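Local coordinates for YjbQ family protein (Sulfolobus tokodaii, PDB 1VE0) that is of unknown function but binds zinc and belongs to the UPF0047 (YjbQ) family, at residues E7-T12 / P122-V127. Sequence-based numbering, arbitrary orientation.
Sequences EFTVKT and PRTRTV. With SO4 (sulfate ion), chain B.
F8 and V10 pair with V127 and R125 as the hydrogen-bonded pairs of an antiparallel β-sheet, in which strand 2-11, outermost within the chain, runs beside strand 124-133. The V127 N to F8 O bond is almost straight (2.8 Å, 178°). Beyond the last pair, T12 N donates to R123 O, and T12 OG1, also hydrogen-bonded to E118, accepts R123 N at 2.9 Å.

On the face carrying F8, V10, R125 and V127, the main apolar contact is between F8 and V127. With CG set between its backbone N and carbonyl carbon (chi1 62°), the F8 ring leans toward the partner strand and offers one face to V127, whose CB sits 3.8 Å from the ring centroid in a CH-pi contact. On the other face, K11 bends to bring NZ to T124 OG1 (2.8 Å).

R123 and R125 gather round a sulfate, probably from the crystallisation liquor, which H43, T44 and T45 also bind. The two guanidinium groups overlap with tilted planes, R125 NH2 lying 3.3 Å above the R123 plane. E118 takes R125 NE in a salt bridge and T45 OG1 bonds its NH1, while D120 pairs with R123 NH1. The R123 side chain lies about 5 Å from that of the zinc ligand N83, so the anion site adjoins the metal site. R123 NH1 and NH2 both donate to sulfate O3, whereas R125 NH2 reaches O2 at 2.9 Å.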
ATOM      1  N   GLU A   7     -15.483   0.048 -14.129  1.00 22.84           N
ATOM      2  CA  GLU A   7     -14.432  -0.902 -14.465  1.00 25.07           C
ATOM      3  C   GLU A   7     -14.031  -0.811 -15.930  1.00 25.70           C
ATOM      4  O   GLU A   7     -14.840  -0.441 -16.776  1.00 27.71           O
ATOM      5  CB  GLU A   7     -14.904  -2.333 -14.186  1.00 27.97           C
ATOM      6  CG  GLU A   7     -15.220  -2.638 -12.727  1.00 29.96           C
ATOM      7  CD  GLU A   7     -15.594  -4.098 -12.501  1.00 34.65           C
ATOM      8  OE1 GLU A   7     -15.655  -4.525 -11.328  1.00 36.79           O
ATOM      9  OE2 GLU A   7     -15.829  -4.821 -13.494  1.00 35.98           O
ATOM     10  N   PHE A   8     -12.774  -1.131 -16.221  1.00 23.66           N
ATOM     11  CA  PHE A   8     -12.287  -1.162 -17.593  1.00 22.90           C
ATOM     12  C   PHE A   8     -11.259  -2.287 -17.647  1.00 22.91           C
ATOM     13  O   PHE A   8     -10.754  -2.710 -16.605  1.00 22.15           O
ATOM     14  CB  PHE A   8     -11.683   0.185 -18.015  1.00 22.37           C
ATOM     15  CG  PHE A   8     -10.479   0.614 -17.212  1.00 21.63           C
ATOM     16  CD1 PHE A   8      -9.209   0.127 -17.521  1.00 21.00           C
ATOM     17  CD2 PHE A   8     -10.611   1.540 -16.175  1.00 20.31           C
ATOM     18  CE1 PHE A   8      -8.081   0.557 -16.814  1.00 20.89           C
ATOM     19  CE2 PHE A   8      -9.488   1.981 -15.455  1.00 18.41           C
ATOM     20  CZ  PHE A   8      -8.221   1.489 -15.778  1.00 19.48           C
ATOM     21  N   THR A   9     -10.972  -2.799 -18.842  1.00 24.30           N
ATOM     22  CA  THR A   9     -10.008  -3.891 -18.982  1.00 24.07           C
ATOM     23  C   THR A   9      -8.804  -3.484 -19.821  1.00 25.55           C
ATOM     24  O   THR A   9      -8.884  -2.589 -20.655  1.00 26.15           O
ATOM     25  CB  THR A   9     -10.629  -5.140 -19.666  1.00 25.92           C
ATOM     26  OG1 THR A   9     -11.056  -4.793 -20.988  1.00 24.40           O
ATOM     27  CG2 THR A   9     -11.817  -5.666 -18.881  1.00 25.56           C
ATOM     28  N   VAL A  10      -7.681  -4.139 -19.575  1.00 24.86           N
ATOM     29  CA  VAL A  10      -6.475  -3.885 -20.332  1.00 27.62           C
ATOM     30  C   VAL A  10      -5.885  -5.250 -20.607  1.00 28.35           C
ATOM     31  O   VAL A  10      -5.932  -6.142 -19.759  1.00 29.96           O
ATOM     32  CB  VAL A  10      -5.447  -3.024 -19.559  1.00 28.81           C
ATOM     33  CG1 VAL A  10      -6.024  -1.640 -19.290  1.00 30.24           C
ATOM     34  CG2 VAL A  10      -5.067  -3.705 -18.260  1.00 28.36           C
ATOM     35  N   LYS A  11      -5.335  -5.416 -21.796  1.00 29.68           N
ATOM     36  CA  LYS A  11      -4.757  -6.687 -22.173  1.00 30.77           C
ATOM     37  C   LYS A  11      -3.254  -6.656 -21.966  1.00 29.54           C
ATOM     38  O   LYS A  11      -2.564  -5.848 -22.589  1.00 29.08           O
ATOM     39  CB  LYS A  11      -5.080  -6.969 -23.644  1.00 34.69           C
ATOM     40  CG  LYS A  11      -5.422  -8.410 -23.944  1.00 37.95           C
ATOM     41  CD  LYS A  11      -4.275  -9.334 -23.615  1.00 41.29           C
ATOM     42  CE  LYS A  11      -4.710 -10.785 -23.767  1.00 43.75           C
ATOM     43  NZ  LYS A  11      -5.838 -11.099 -22.842  1.00 46.31           N
ATOM     44  N   THR A  12      -2.735  -7.515 -21.091  1.00 27.30           N
ATOM     45  CA  THR A  12      -1.290  -7.541 -20.888  1.00 27.70           C
ATOM     46  C   THR A  12      -0.687  -8.429 -21.972  1.00 28.54           C
ATOM     47  O   THR A  12      -1.260  -9.444 -22.371  1.00 28.50           O
ATOM     48  CB  THR A  12      -0.901  -7.981 -19.458  1.00 24.66           C
ATOM     49  OG1 THR A  12      -1.262  -9.344 -19.233  1.00 23.46           O
ATOM     50  CG2 THR A  12      -1.635  -7.095 -18.439  1.00 25.46           C
ATOM     51  N   PRO A 122       0.306 -13.487 -20.384  1.00 26.14           N
ATOM     52  CA  PRO A 122      -0.602 -12.456 -20.900  1.00 27.37           C
ATOM     53  C   PRO A 122      -2.034 -12.727 -20.452  1.00 27.71           C
ATOM     54  O   PRO A 122      -2.466 -13.873 -20.415  1.00 28.42           O
ATOM     55  CB  PRO A 122      -0.430 -12.574 -22.412  1.00 27.92           C
ATOM     56  CG  PRO A 122      -0.151 -14.044 -22.596  1.00 27.77           C
ATOM     57  CD  PRO A 122       0.809 -14.346 -21.473  1.00 26.65           C
ATOM     58  N   ARG A 123      -2.763 -11.671 -20.112  1.00 25.02           N
ATOM     59  CA  ARG A 123      -4.138 -11.806 -19.654  1.00 26.64           C
ATOM     60  C   ARG A 123      -4.942 -10.526 -19.829  1.00 25.91           C
ATOM     61  O   ARG A 123      -4.377  -9.442 -20.001  1.00 26.03           O
ATOM     62  CB  ARG A 123      -4.166 -12.163 -18.164  1.00 29.90           C
ATOM     63  CG  ARG A 123      -4.098 -13.639 -17.851  1.00 33.29           C
ATOM     64  CD  ARG A 123      -4.877 -13.921 -16.586  1.00 33.21           C
ATOM     65  NE  ARG A 123      -4.017 -14.209 -15.442  1.00 33.05           N
ATOM     66  CZ  ARG A 123      -4.470 -14.386 -14.208  1.00 30.08           C
ATOM     67  NH1 ARG A 123      -3.628 -14.657 -13.219  1.00 33.93           N
ATOM     68  NH2 ARG A 123      -5.762 -14.270 -13.962  1.00 27.73           N
ATOM     69  N   THR A 124      -6.263 -10.657 -19.786  1.00 26.33           N
ATOM     70  CA  THR A 124      -7.122  -9.486 -19.854  1.00 25.78           C
ATOM     71  C   THR A 124      -7.341  -9.188 -18.380  1.00 25.68           C
ATOM     72  O   THR A 124      -7.900 -10.006 -17.649  1.00 25.62           O
ATOM     73  CB  THR A 124      -8.472  -9.766 -20.534  1.00 27.90           C
ATOM     74  OG1 THR A 124      -8.267  -9.945 -21.940  1.00 30.69           O
ATOM     75  CG2 THR A 124      -9.423  -8.585 -20.326  1.00 27.59           C
ATOM     76  N   ARG A 125      -6.852  -8.036 -17.938  1.00 22.37           N
ATOM     77  CA  ARG A 125      -6.993  -7.647 -16.551  1.00 21.92           C
ATOM     78  C   ARG A 125      -8.077  -6.610 -16.399  1.00 22.22           C
ATOM     79  O   ARG A 125      -8.235  -5.721 -17.242  1.00 21.80           O
ATOM     80  CB  ARG A 125      -5.673  -7.086 -16.016  1.00 19.61           C
ATOM     81  CG  ARG A 125      -4.529  -8.086 -16.042  1.00 19.06           C
ATOM     82  CD  ARG A 125      -4.880  -9.331 -15.219  1.00 17.44           C
ATOM     83  NE  ARG A 125      -3.685 -10.092 -14.867  1.00 16.99           N
ATOM     84  CZ  ARG A 125      -3.638 -10.976 -13.874  1.00 19.55           C
ATOM     85  NH1 ARG A 125      -2.513 -11.625 -13.609  1.00 19.64           N
ATOM     86  NH2 ARG A 125      -4.725 -11.210 -13.146  1.00 20.76           N
ATOM     87  N   THR A 126      -8.824  -6.715 -15.314  1.00 20.14           N
ATOM     88  CA  THR A 126      -9.886  -5.760 -15.064  1.00 21.53           C
ATOM     89  C   THR A 126      -9.475  -4.801 -13.956  1.00 21.81           C
ATOM     90  O   THR A 126      -8.948  -5.224 -12.926  1.00 21.91           O
ATOM     91  CB  THR A 126     -11.167  -6.474 -14.636  1.00 22.63           C
ATOM     92  OG1 THR A 126     -11.593  -7.345 -15.689  1.00 22.31           O
ATOM     93  CG2 THR A 126     -12.269  -5.459 -14.333  1.00 23.56           C
ATOM     94  N   VAL A 127      -9.708  -3.514 -14.176  1.00 20.53           N
ATOM     95  CA  VAL A 127      -9.396  -2.509 -13.169  1.00 20.72           C
ATOM     96  C   VAL A 127     -10.678  -1.848 -12.686  1.00 18.98           C
ATOM     97  O   VAL A 127     -11.497  -1.400 -13.489  1.00 19.35           O
ATOM     98  CB  VAL A 127      -8.467  -1.398 -13.725  1.00 20.19           C
ATOM     99  CG1 VAL A 127      -8.226  -0.329 -12.645  1.00 18.21           C
ATOM    100  CG2 VAL A 127      -7.144  -1.998 -14.165  1.00 20.61           C
TER
HETATM  101  S   SO4 B 135      -5.984 -13.615 -10.445  1.00 29.06           S
HETATM  102  O1  SO4 B 135      -7.187 -13.260 -11.230  1.00 27.49           O
HETATM  103  O2  SO4 B 135      -4.973 -12.563 -10.588  1.00 28.34           O
HETATM  104  O3  SO4 B 135      -5.443 -14.883 -10.963  1.00 29.69           O
HETATM  105  O4  SO4 B 135      -6.341 -13.749  -9.018  1.00 27.82           O